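PDB 2PLI: magnesium and cobalt efflux protein CorC from Neisseria meningitidis, which probably plays a role in magnesium and cobalt ion transport, this chain being its C-terminal transporter-associated domain, which binds zinc in the crystal. Local coordinates for residues 11-14 with 20-23; 29-34 with 45-50; 41-46 with 51-56; 62-65 with 70-73; 73-78 with 82-87. One frame throughout, in Å; residues are numbered along the deposited sequence.

Contact 1. Residues 11-14 with 20-23; sequences NIHA and WRIH. With ZN (zinc ion), chain G.
His-13 and Arg-21 face each other as an antiparallel hydrogen-bonded pair, and each backbone N-H is used by the other residue's carbonyl. Arg-21 N gives its proton to His-13 O at 2.8 Å. His-13 N donates to Arg-21 O at 2.9 Å. A third bond runs from His-23 N to Asn-11 O at 2.9 Å. Strands 12-14 and 19-23 thus form the first beta hairpin of the domain, at one edge of its five-stranded antiparallel sheet, strand 12-14 being outermost within the chain. The imidazole of His-13 is held at both nitrogens. NE2 binds a zinc ion at 2.0 Å, with two waters also on the metal, while ND1 is hydrogen-bonded to Asp-10. With CG anti to the backbone N (chi1 -178°), the ring lies beside the Arg-21 side chain. Arg-21 NH1 comes to its edge, 3.8 Å from His-13 CD2, and the ring and guanidinium planes are 26° apart. In one of the two conformers modelled for His-23, Asn-11 CA lies over a face of the ring. The face of Ile-12, Ala-14, Trp-20 and Ile-22 is apolar. Ile-12 CG2 touches Ile-22 CG1 at 4.1 Å, the two side chains lying side by side. Ala-14 CB meets Trp-20 CD1 at 3.8 Å, and the indole packs edge-to-face with Phe-34 and Phe-35 of helix 28-35.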
# COMPACT_ATOMS: atom_id res chain seq x y z
N ASN A 11 -3.01 1.83 5.95
CA ASN A 11 -3.27 3.27 6.03
C ASN A 11 -4.71 3.56 5.62
O ASN A 11 -5.26 4.55 6.03
CB ASN A 11 -2.30 4.14 5.24
CG ASN A 11 -2.08 3.71 3.85
OD1 ASN A 11 -2.88 3.00 3.23
ND2 ASN A 11 -0.89 4.13 3.29
N ILE A 12 -5.29 2.69 4.79
CA ILE A 12 -6.69 2.77 4.39
C ILE A 12 -7.32 1.46 4.81
O ILE A 12 -7.11 0.45 4.12
CB ILE A 12 -6.88 2.97 2.86
CG1 ILE A 12 -6.14 4.20 2.35
CG2 ILE A 12 -8.38 3.08 2.51
CD1 ILE A 12 -6.18 4.38 0.84
N HIS A 13 -8.05 1.46 5.91
CA HIS A 13 -8.49 0.22 6.56
C HIS A 13 -9.97 0.06 6.41
O HIS A 13 -10.71 0.89 6.87
CB HIS A 13 -8.16 0.29 8.02
CG HIS A 13 -8.53 -0.94 8.75
ND1 HIS A 13 -8.03 -2.18 8.38
CD2 HIS A 13 -9.33 -1.14 9.81
CE1 HIS A 13 -8.56 -3.10 9.18
NE2 HIS A 13 -9.35 -2.49 10.05
N ALA A 14 -10.41 -1.01 5.78
CA ALA A 14 -11.84 -1.22 5.66
C ALA A 14 -12.37 -1.74 6.99
O ALA A 14 -12.05 -2.87 7.36
CB ALA A 14 -12.15 -2.21 4.54
N TRP A 20 -14.28 3.07 5.51
CA TRP A 20 -12.85 3.01 5.66
C TRP A 20 -12.31 3.99 6.69
O TRP A 20 -12.65 5.18 6.65
CB TRP A 20 -12.17 3.30 4.31
CG TRP A 20 -12.65 2.42 3.24
CD1 TRP A 20 -12.16 1.19 2.92
CD2 TRP A 20 -13.75 2.65 2.35
NE1 TRP A 20 -12.89 0.63 1.90
CE2 TRP A 20 -13.89 1.50 1.54
CE3 TRP A 20 -14.65 3.71 2.15
CZ2 TRP A 20 -14.87 1.38 0.56
CZ3 TRP A 20 -15.66 3.57 1.16
CH2 TRP A 20 -15.74 2.43 0.39
N ARG A 21 -11.42 3.53 7.55
CA ARG A 21 -10.73 4.43 8.45
C ARG A 21 -9.39 4.75 7.82
O ARG A 21 -8.65 3.81 7.45
CB ARG A 21 -10.52 3.79 9.82
CG ARG A 21 -9.93 4.81 10.80
CD ARG A 21 -9.67 4.19 12.18
NE ARG A 21 -10.85 3.63 12.78
CZ ARG A 21 -11.07 2.32 12.95
NH1 ARG A 21 -10.18 1.40 12.57
NH2 ARG A 21 -12.20 1.92 13.51
N ILE A 22 -9.10 6.03 7.65
CA ILE A 22 -7.93 6.43 6.85
C ILE A 22 -6.97 7.32 7.65
O ILE A 22 -7.37 8.34 8.22
CB ILE A 22 -8.40 7.21 5.58
CG1 ILE A 22 -9.36 6.38 4.74
CG2 ILE A 22 -7.20 7.65 4.72
CD1 ILE A 22 -9.88 7.05 3.47
N HIS A 23 -5.70 6.93 7.67
CA HIS A 23 -4.64 7.74 8.26
C HIS A 23 -4.55 9.00 7.45
O HIS A 23 -4.42 8.97 6.24
CB HIS A 23 -3.29 7.02 8.22
CG HIS A 23 -3.19 5.86 9.15
ND1 HIS A 23 -1.97 5.31 9.50
CD2 HIS A 23 -4.13 5.12 9.77
CE1 HIS A 23 -2.18 4.28 10.31
NE2 HIS A 23 -3.48 4.15 10.49
ZN ZN G . -10.23 -3.28 11.69
O HOH W 1 -8.55 -3.97 12.64
O HOH W 2 -11.53 -1.85 12.38

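Contact 2. Residues 29-34 with 45-50; sequences EDINTF and DTIGGL. With ZN (zinc ion), chain E.
Ile-31 and Ile-47 make the packed part of this contact, and Glu-29 and Asp-45 make its open, metal-binding part. The two isoleucines cross at about a right angle. Ile-31 CG1 lies 3.9 Å from Ile-47 CB, and Ile-31 CD1 reaches the same atom at 4.0 Å. With its CG1 anti to the backbone N (chi1 -172°), Ile-47 sets both CB and CG1 against Ile-31 CD1. Both side chains are buried. At the other end the two carboxylates stay apart. Glu-29 OE1 and Asp-45 OD1 are 3.9 Å from each other, with their planes 82° apart. A zinc ion lies beside both carboxylates and probably offsets their like charges. Asp-45 OD1 binds it at 2.2 Å, together with a water and His-23 of a neighbouring subunit. The Glu-29 oxygens stand about 3.0 Å from the zinc, longer than the Asp-45 bond; Glu-29 and Asp-45 both belong to the zinc site. The water on the zinc also makes a weak bond to Glu-29 OE1. Between the two parts, Thr-46 is the N-cap of helix 47-55: its OG1 accepts from Gly-49 N at 3.1 Å. The isoleucine pair thus joins the middle of helix 28-35 to the first residue of helix 47-55, and both residues rest on Ile-22 of strand 19-23. Ile-31 also touches Ile-12 of strand 12-14.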
# COMPACT_ATOMS: atom_id res chain seq x y z
N GLU A 29 -1.94 10.19 -3.94
CA GLU A 29 -1.86 9.21 -5.02
C GLU A 29 -2.29 7.82 -4.61
O GLU A 29 -2.86 7.08 -5.39
CB GLU A 29 -0.46 9.14 -5.61
CG GLU A 29 0.03 10.45 -6.15
CD GLU A 29 0.78 11.29 -5.17
OE1 GLU A 29 0.65 11.16 -3.94
OE2 GLU A 29 1.56 12.13 -5.65
N ASP A 30 -2.01 7.47 -3.36
CA ASP A 30 -2.43 6.18 -2.85
C ASP A 30 -3.93 6.10 -2.56
O ASP A 30 -4.58 5.04 -2.77
CB ASP A 30 -1.56 5.79 -1.67
CG ASP A 30 -0.09 5.64 -2.08
OD1 ASP A 30 0.21 5.03 -3.14
OD2 ASP A 30 0.78 6.23 -1.40
N ILE A 31 -4.61 7.21 -2.21
CA ILE A 31 -6.05 7.36 -2.15
C ILE A 31 -6.63 7.13 -3.54
O ILE A 31 -7.58 6.40 -3.72
CB ILE A 31 -6.43 8.77 -1.64
CG1 ILE A 31 -5.96 8.94 -0.17
CG2 ILE A 31 -7.92 9.02 -1.80
CD1 ILE A 31 -6.74 8.12 0.90
N ASN A 32 -5.99 7.71 -4.54
CA ASN A 32 -6.53 7.63 -5.89
C ASN A 32 -6.51 6.21 -6.42
O ASN A 32 -7.46 5.77 -7.06
CB ASN A 32 -5.78 8.58 -6.83
CG ASN A 32 -6.16 10.04 -6.62
OD1 ASN A 32 -7.22 10.37 -6.07
ND2 ASN A 32 -5.32 10.92 -7.12
N THR A 33 -5.43 5.49 -6.15
CA THR A 33 -5.33 4.09 -6.57
C THR A 33 -6.42 3.26 -5.90
O THR A 33 -7.07 2.42 -6.54
CB THR A 33 -3.93 3.56 -6.27
OG1 THR A 33 -3.01 4.34 -7.02
CG2 THR A 33 -3.78 2.10 -6.68
N PHE A 34 -6.62 3.53 -4.61
CA PHE A 34 -7.54 2.74 -3.80
C PHE A 34 -8.98 2.93 -4.22
O PHE A 34 -9.75 1.95 -4.33
CB PHE A 34 -7.33 3.03 -2.32
CG PHE A 34 -8.13 2.13 -1.40
CD1 PHE A 34 -7.52 0.98 -0.84
CD2 PHE A 34 -9.45 2.42 -1.06
CE1 PHE A 34 -8.21 0.17 0.03
CE2 PHE A 34 -10.13 1.62 -0.20
CZ PHE A 34 -9.55 0.46 0.32
N ASP A 45 -0.39 17.21 -0.37
CA ASP A 45 0.14 15.91 -0.80
C ASP A 45 -0.48 14.68 -0.14
O ASP A 45 -0.28 13.53 -0.60
CB ASP A 45 1.60 15.87 -0.49
CG ASP A 45 2.24 14.74 -1.17
OD1 ASP A 45 1.87 14.49 -2.38
OD2 ASP A 45 3.04 14.06 -0.50
N THR A 46 -1.21 14.93 0.94
CA THR A 46 -1.87 13.88 1.71
C THR A 46 -3.38 14.12 1.79
O THR A 46 -3.89 15.23 1.56
CB THR A 46 -1.35 13.79 3.15
OG1 THR A 46 -1.75 14.96 3.89
CG2 THR A 46 0.18 13.63 3.22
N ILE A 47 -4.10 13.07 2.18
CA ILE A 47 -5.56 13.20 2.25
C ILE A 47 -5.95 14.17 3.36
O ILE A 47 -6.89 14.93 3.20
CB ILE A 47 -6.21 11.83 2.37
CG1 ILE A 47 -7.74 11.90 2.23
CG2 ILE A 47 -5.80 11.15 3.68
CD1 ILE A 47 -8.25 12.57 0.96
N GLY A 48 -5.23 14.16 4.48
CA GLY A 48 -5.47 15.14 5.55
C GLY A 48 -5.29 16.57 5.04
O GLY A 48 -6.08 17.47 5.34
N GLY A 49 -4.22 16.79 4.28
CA GLY A 49 -3.98 18.07 3.63
C GLY A 49 -5.09 18.50 2.71
O GLY A 49 -5.47 19.69 2.68
N LEU A 50 -5.63 17.56 1.94
CA LEU A 50 -6.71 17.84 1.04
C LEU A 50 -8.00 18.20 1.79
O LEU A 50 -8.71 19.13 1.41
CB LEU A 50 -6.92 16.66 0.11
CG LEU A 50 -7.81 16.91 -1.08
CD1 LEU A 50 -7.17 17.85 -2.10
CD2 LEU A 50 -8.09 15.60 -1.76
ZN ZN E . 3.10 12.79 -3.18
O HOH W 3 3.98 10.87 -3.19

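Contact 3. Residues 41-46 with 51-56; sequences SEEADT and VIQELG. With ZN (zinc ion), chain B; ZN (zinc ion), chain E.
An ST turn at Ser-41 shapes the loop leading to helix 47-55, and the same hydroxyl ties that loop to the helix. Ser-41 OG accepts from Glu-43 N at 2.9 Å and from Ala-44 N at 2.8 Å. OG also donates to Gln-53 OE1, at a modelled 2.5 Å that is improbably short, so the exact length is doubtful. Two N-H groups hold the oxygen, and it probably donates to the glutamine. Gln-53 reaches it with CG anti to the backbone N (chi1 167°) and the chain extended beyond CG. The amide is also held at its other end, where Gln-53 NE2 donates to Glu-54 OE2 at 3.2 Å, on the anti side and tilted out of the carboxylate plane. Glu-43 OE2 lies across the aliphatic part of the glutamine, 3.2 Å from Gln-53 CG. The carboxylate and amide planes are 72° apart. The methyl of Ala-44 is nearby, 4.1 Å from Gln-53 OE1. Glu-42 and Asp-45 of the loop bind metal instead. Glu-42 OE2 binds a zinc ion at 2.3 Å, joined there by His-83 and Asp-78 of a neighbouring subunit. Ser-41 thus combines an ST turn with an ST motif, in the loop ahead of the Thr-46 N-cap of helix 47-55.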
# COMPACT_ATOMS: atom_id res chain seq x y z
N SER A 41 -3.98 18.25 -5.83
CA SER A 41 -3.88 19.57 -5.22
C SER A 41 -2.57 20.17 -5.64
O SER A 41 -1.60 19.46 -5.90
CB SER A 41 -3.97 19.46 -3.70
OG SER A 41 -3.76 20.72 -3.07
N GLU A 42 -2.56 21.48 -5.76
CA GLU A 42 -1.33 22.18 -5.97
C GLU A 42 -0.56 22.27 -4.65
O GLU A 42 0.67 22.35 -4.66
CB GLU A 42 -1.64 23.57 -6.52
CG GLU A 42 -2.20 23.51 -7.92
CD GLU A 42 -1.13 23.21 -8.95
OE1 GLU A 42 0.03 23.66 -8.78
OE2 GLU A 42 -1.45 22.55 -9.95
N GLU A 43 -1.29 22.26 -3.53
CA GLU A 43 -0.74 22.63 -2.23
C GLU A 43 -0.82 21.52 -1.17
O GLU A 43 -0.31 21.72 -0.05
CB GLU A 43 -1.46 23.89 -1.72
CG GLU A 43 -2.86 23.62 -1.16
CD GLU A 43 -3.75 24.86 -1.01
OE1 GLU A 43 -3.33 25.98 -1.39
OE2 GLU A 43 -4.89 24.69 -0.51
N ALA A 44 -1.48 20.41 -1.49
CA ALA A 44 -1.62 19.26 -0.58
C ALA A 44 -1.04 18.00 -1.19
O ALA A 44 -1.23 17.74 -2.37
CB ALA A 44 -3.09 19.01 -0.23
N ASP A 45 -0.39 17.21 -0.37
CA ASP A 45 0.14 15.91 -0.80
C ASP A 45 -0.48 14.68 -0.14
O ASP A 45 -0.28 13.53 -0.60
CB ASP A 45 1.60 15.87 -0.49
CG ASP A 45 2.24 14.74 -1.17
OD1 ASP A 45 1.87 14.49 -2.38
OD2 ASP A 45 3.04 14.06 -0.50
N THR A 46 -1.21 14.93 0.94
CA THR A 46 -1.87 13.88 1.71
C THR A 46 -3.38 14.12 1.79
O THR A 46 -3.89 15.23 1.56
CB THR A 46 -1.35 13.79 3.15
OG1 THR A 46 -1.75 14.96 3.89
CG2 THR A 46 0.18 13.63 3.22
N VAL A 51 -8.30 17.46 2.86
CA VAL A 51 -9.45 17.80 3.71
C VAL A 51 -9.31 19.19 4.28
O VAL A 51 -10.25 19.96 4.29
CB VAL A 51 -9.63 16.76 4.79
CG1 VAL A 51 -10.59 17.23 5.84
CG2 VAL A 51 -10.13 15.43 4.12
N ILE A 52 -8.13 19.53 4.79
CA ILE A 52 -7.90 20.86 5.36
C ILE A 52 -8.08 21.93 4.28
O ILE A 52 -8.67 22.99 4.54
CB ILE A 52 -6.52 20.91 6.02
CG1 ILE A 52 -6.46 20.06 7.30
CG2 ILE A 52 -6.11 22.33 6.35
CD1 ILE A 52 -5.06 19.84 7.85
N GLN A 53 -7.58 21.67 3.08
CA GLN A 53 -7.77 22.59 1.92
C GLN A 53 -9.24 22.83 1.64
O GLN A 53 -9.65 23.97 1.47
CB GLN A 53 -7.05 22.08 0.67
CG GLN A 53 -7.42 22.78 -0.69
CD GLN A 53 -6.97 21.94 -1.89
OE1 GLN A 53 -5.79 21.60 -2.01
NE2 GLN A 53 -7.93 21.51 -2.73
N GLU A 54 -10.02 21.76 1.57
CA GLU A 54 -11.43 21.86 1.18
C GLU A 54 -12.30 22.46 2.28
O GLU A 54 -13.25 23.18 1.97
CB GLU A 54 -11.99 20.51 0.82
CG GLU A 54 -11.38 19.93 -0.44
CD GLU A 54 -11.86 20.61 -1.71
OE1 GLU A 54 -13.06 20.96 -1.80
OE2 GLU A 54 -11.04 20.79 -2.61
N LEU A 55 -11.97 22.18 3.54
CA LEU A 55 -12.67 22.84 4.67
C LEU A 55 -12.19 24.26 4.95
O LEU A 55 -12.95 25.06 5.55
CB LEU A 55 -12.57 22.04 5.96
CG LEU A 55 -13.42 20.79 5.97
CD1 LEU A 55 -13.13 19.86 7.19
CD2 LEU A 55 -14.91 21.14 5.91
N GLY A 56 -10.96 24.58 4.58
CA GLY A 56 -10.40 25.92 4.81
C GLY A 56 -9.62 26.11 6.09
O GLY A 56 -9.03 27.18 6.31
ZN ZN B . 0.38 22.63 -11.33
ZN ZN E . 3.10 12.79 -3.18
O HOH W 4 0.41 24.86 -11.92
O HOH W 3 3.98 10.87 -3.19
O HOH W 5 -1.10 21.13 -11.45

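Contact 4. Residues 62-65 with 70-73; sequences GEKV and LQFT. With ZN (zinc ion), chain F.
Val-65 O takes a hydrogen bond from Phe-72 N at 2.9 Å and a CA-H contact from Gln-71. The return bond, Val-65 N to Phe-72 O, is also 2.9 Å. Phe-72 O has a CA-H contact of its own, with Lys-64 CA at 3.2 Å. Val-65 O also sits at the edge of the Phe-72 ring, near its plane. These residues belong to the beta hairpin of strands 64-67 and 70-77, with Val-65 and Phe-72 as a hydrogen-bonded pair and Lys-64 and Thr-73 as a non-hydrogen-bonded pair. Strand 64-67 is the outermost strand on this side of the sheet. On the face of Val-65 and Phe-72 the direct touch is modest, Val-65 CG1 to Phe-72 CB at 4.3 Å. Helix 47-55 packs on this face: Val-51, Glu-54 and Leu-55 meet Val-65, and Ile-47 meets Phe-72. The other face is more polar. Lys-64 starts with CG between its backbone N and carbonyl carbon (chi1 73°) and then runs extended across Gln-71. Its CD lies 3.6 Å from Gln-71 OE1, and its NZ makes a weak hydrogen bond to the same oxygen at 3.3 Å. Thr-73 CG2 rests near the carbonyls of Gly-62 and Glu-63. The side chain of Glu-63 leads away to a zinc ion, which OE2 binds at 2.0 Å, with OE1 farther off at 2.7 Å. His-57 is the second protein ligand of that zinc, and Glu-63 OE2 also accepts from Val-60 N.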
# COMPACT_ATOMS: atom_id res chain seq x y z
N GLY A 62 -15.68 15.14 13.96
CA GLY A 62 -17.06 15.24 13.58
C GLY A 62 -17.31 16.08 12.36
O GLY A 62 -18.38 15.97 11.74
N GLU A 63 -16.36 16.96 11.98
CA GLU A 63 -16.55 17.76 10.76
C GLU A 63 -16.48 16.87 9.53
O GLU A 63 -15.74 15.89 9.51
CB GLU A 63 -15.53 18.87 10.61
CG GLU A 63 -15.60 19.83 11.68
CD GLU A 63 -14.93 21.15 11.33
OE1 GLU A 63 -15.22 21.76 10.24
OE2 GLU A 63 -14.11 21.52 12.16
N LYS A 64 -17.31 17.18 8.55
CA LYS A 64 -17.36 16.39 7.34
C LYS A 64 -17.15 17.25 6.12
O LYS A 64 -17.49 18.46 6.10
CB LYS A 64 -18.64 15.60 7.24
CG LYS A 64 -19.87 16.34 6.91
CD LYS A 64 -21.03 15.32 6.60
CE LYS A 64 -22.13 15.93 5.75
NZ LYS A 64 -23.32 15.00 5.59
N VAL A 65 -16.60 16.60 5.09
CA VAL A 65 -16.45 17.21 3.79
C VAL A 65 -16.66 16.20 2.67
O VAL A 65 -16.18 15.07 2.74
CB VAL A 65 -15.11 18.02 3.69
CG1 VAL A 65 -13.96 17.10 3.77
CG2 VAL A 65 -15.09 18.90 2.46
N LEU A 70 -16.70 10.88 -2.43
CA LEU A 70 -16.39 10.37 -1.10
C LEU A 70 -16.70 11.42 -0.03
O LEU A 70 -16.41 12.61 -0.22
CB LEU A 70 -14.91 10.00 -0.97
CG LEU A 70 -14.39 8.84 -1.80
CD1 LEU A 70 -12.90 8.61 -1.50
CD2 LEU A 70 -15.20 7.57 -1.60
N GLN A 71 -17.26 10.97 1.09
CA GLN A 71 -17.48 11.82 2.27
C GLN A 71 -16.43 11.44 3.29
O GLN A 71 -16.26 10.23 3.61
CB GLN A 71 -18.85 11.56 2.86
CG GLN A 71 -19.07 12.38 4.13
CD GLN A 71 -20.34 12.03 4.83
OE1 GLN A 71 -21.42 12.50 4.45
NE2 GLN A 71 -20.24 11.18 5.86
N PHE A 72 -15.72 12.43 3.80
CA PHE A 72 -14.71 12.22 4.82
C PHE A 72 -15.20 12.90 6.07
O PHE A 72 -15.52 14.09 6.02
CB PHE A 72 -13.40 12.86 4.43
CG PHE A 72 -12.77 12.24 3.25
CD1 PHE A 72 -12.00 11.12 3.36
CD2 PHE A 72 -13.04 12.74 1.98
CE1 PHE A 72 -11.45 10.50 2.24
CE2 PHE A 72 -12.49 12.18 0.86
CZ PHE A 72 -11.70 11.04 0.96
N THR A 73 -15.23 12.18 7.17
CA THR A 73 -15.55 12.76 8.46
C THR A 73 -14.33 12.70 9.32
O THR A 73 -13.66 11.69 9.39
CB THR A 73 -16.74 12.03 9.16
OG1 THR A 73 -17.86 11.99 8.28
CG2 THR A 73 -17.13 12.75 10.45
ZN ZN F . -14.09 23.55 11.89
O HOH W 6 -13.00 24.21 13.86

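Contact 5. Residues 73-78 with 82-87; sequences TVARAD and LHTLMA
The guanidinium of Arg-76 lies flat on one face of the His-83 ring, centres 3.8 Å apart and planes at 9°. The hairpin of strands 70-77 and 82-89, to which both belong, carries two classic beta bulges. Arg-76 NH1 is above the ring, offset toward its rim, while His-83 CD2 lies over the centre of the guanidinium. Arg-76 reaches there with CG anti to the backbone N (chi1 -176°) and an extended chain. At the ring edge, in plane, Asp-78 OD2 takes a weak hydrogen bond from His-83 NE2 at 3.2 Å. Asp-78 OD1 accepts from the backbone N of Arg-80 and of Arg-81. Asp-78 and His-83 are zinc ligands in this protein, though no zinc is bound to them in this chain. Ala-75 and Arg-76 both face Thr-84, whose O accepts from Ala-75 N at 2.8 Å and, at a longer 3.2 Å, from Arg-76 N, both from one face of its plane. His-83 and Thr-84 in turn face Arg-76, and Arg-76 O accepts from both backbone N-H groups. Beyond the bulges, Thr-73 and Met-86, a selenomethionine, form a regular hydrogen-bonded pair. A water bridges Thr-73 OG1 and Met-86 O. On the face of Val-74, Leu-82 and Leu-85, Val-74 CG1 touches Leu-82 CD1 at 3.5 Å.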
# COMPACT_ATOMS: atom_id res chain seq x y z
N THR A 73 -15.23 12.18 7.17
CA THR A 73 -15.55 12.76 8.46
C THR A 73 -14.33 12.70 9.32
O THR A 73 -13.66 11.69 9.39
CB THR A 73 -16.74 12.03 9.16
OG1 THR A 73 -17.86 11.99 8.28
CG2 THR A 73 -17.13 12.75 10.45
N VAL A 74 -14.03 13.76 10.04
CA VAL A 74 -12.88 13.75 10.95
C VAL A 74 -13.09 12.84 12.14
O VAL A 74 -14.05 13.04 12.89
CB VAL A 74 -12.55 15.20 11.42
CG1 VAL A 74 -11.38 15.18 12.37
CG2 VAL A 74 -12.28 16.11 10.17
N ALA A 75 -12.23 11.83 12.32
CA ALA A 75 -12.30 10.88 13.45
C ALA A 75 -11.35 11.16 14.62
O ALA A 75 -11.65 10.86 15.78
CB ALA A 75 -12.04 9.48 12.94
N ARG A 76 -10.16 11.65 14.30
CA ARG A 76 -9.22 12.08 15.35
C ARG A 76 -8.51 13.30 14.87
O ARG A 76 -7.90 13.31 13.81
CB ARG A 76 -8.22 10.97 15.71
CG ARG A 76 -7.31 11.37 16.87
CD ARG A 76 -6.26 10.31 17.15
NE ARG A 76 -5.15 10.88 17.91
CZ ARG A 76 -3.86 10.80 17.57
NH1 ARG A 76 -3.48 10.12 16.48
NH2 ARG A 76 -2.95 11.35 18.34
N ALA A 77 -8.54 14.34 15.69
CA ALA A 77 -7.81 15.57 15.39
C ALA A 77 -7.57 16.30 16.69
O ALA A 77 -8.30 16.13 17.65
CB ALA A 77 -8.64 16.48 14.41
N ASP A 78 -6.56 17.15 16.67
CA ASP A 78 -6.28 18.01 17.82
C ASP A 78 -5.90 19.40 17.35
O ASP A 78 -6.04 19.72 16.19
CB ASP A 78 -5.23 17.34 18.72
CG ASP A 78 -3.99 16.96 17.99
OD1 ASP A 78 -3.48 17.80 17.20
OD2 ASP A 78 -3.56 15.79 18.17
N LEU A 82 -4.56 16.95 12.04
CA LEU A 82 -5.64 16.05 11.71
C LEU A 82 -4.96 14.69 11.54
O LEU A 82 -4.03 14.57 10.74
CB LEU A 82 -6.26 16.52 10.37
CG LEU A 82 -7.23 15.64 9.65
CD1 LEU A 82 -8.40 15.23 10.53
CD2 LEU A 82 -7.69 16.36 8.37
N HIS A 83 -5.44 13.70 12.30
CA HIS A 83 -4.84 12.40 12.34
C HIS A 83 -5.57 11.28 11.58
O HIS A 83 -4.94 10.42 10.96
CB HIS A 83 -4.62 12.00 13.79
CG HIS A 83 -3.57 12.81 14.48
ND1 HIS A 83 -2.23 12.68 14.17
CD2 HIS A 83 -3.63 13.69 15.50
CE1 HIS A 83 -1.52 13.47 14.95
NE2 HIS A 83 -2.34 14.08 15.77
N THR A 84 -6.89 11.22 11.69
CA THR A 84 -7.68 10.12 11.13
C THR A 84 -8.99 10.60 10.58
O THR A 84 -9.65 11.47 11.17
CB THR A 84 -7.97 9.08 12.25
OG1 THR A 84 -6.72 8.84 12.97
CG2 THR A 84 -8.49 7.78 11.65
N LEU A 85 -9.38 9.96 9.49
CA LEU A 85 -10.65 10.23 8.81
C LEU A 85 -11.45 8.93 8.71
O LEU A 85 -10.87 7.85 8.68
CB LEU A 85 -10.37 10.72 7.39
CG LEU A 85 -9.57 12.03 7.27
CD1 LEU A 85 -9.01 12.17 5.92
CD2 LEU A 85 -10.49 13.22 7.67
N MSE A 86 -12.77 9.05 8.65
CA MSE A 86 -13.67 7.95 8.26
C MSE A 86 -14.32 8.34 6.97
O MSE A 86 -14.92 9.42 6.87
CB MSE A 86 -14.73 7.72 9.33
CG MSE A 86 -15.63 6.53 9.10
SE MSE A 86 -14.64 4.85 9.34
CE MSE A 86 -14.81 4.56 11.23
N ALA A 87 -14.22 7.47 5.97
CA ALA A 87 -14.75 7.76 4.64
C ALA A 87 -15.83 6.79 4.26
O ALA A 87 -15.79 5.60 4.64
CB ALA A 87 -13.67 7.70 3.62
O HOH W 7 -17.81 9.76 6.52

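In the fold
Contacts 1, 4 and 5 are hairpins of one antiparallel sheet. Strands 19-23 and 82-89 join contact 1 to contact 5, and contacts 4 and 5 share Thr-73 and strand 70-77. Their bonds are mainly backbone to backbone. Contacts 2 and 3 share Asp-45, Thr-46 and helix 47-55, and depend on side chains instead. The apolar core lies between sheet and helices: Ile-47 touches Phe-72 and Leu-85, and Val-51 touches Val-65. Contact 1 is mostly buried, whereas the others are partly so. Contacts 1 to 4 carry zinc ligands, and contacts 2 and 3 both reach the same neighbouring subunit through metal, unlike contacts 4 and 5.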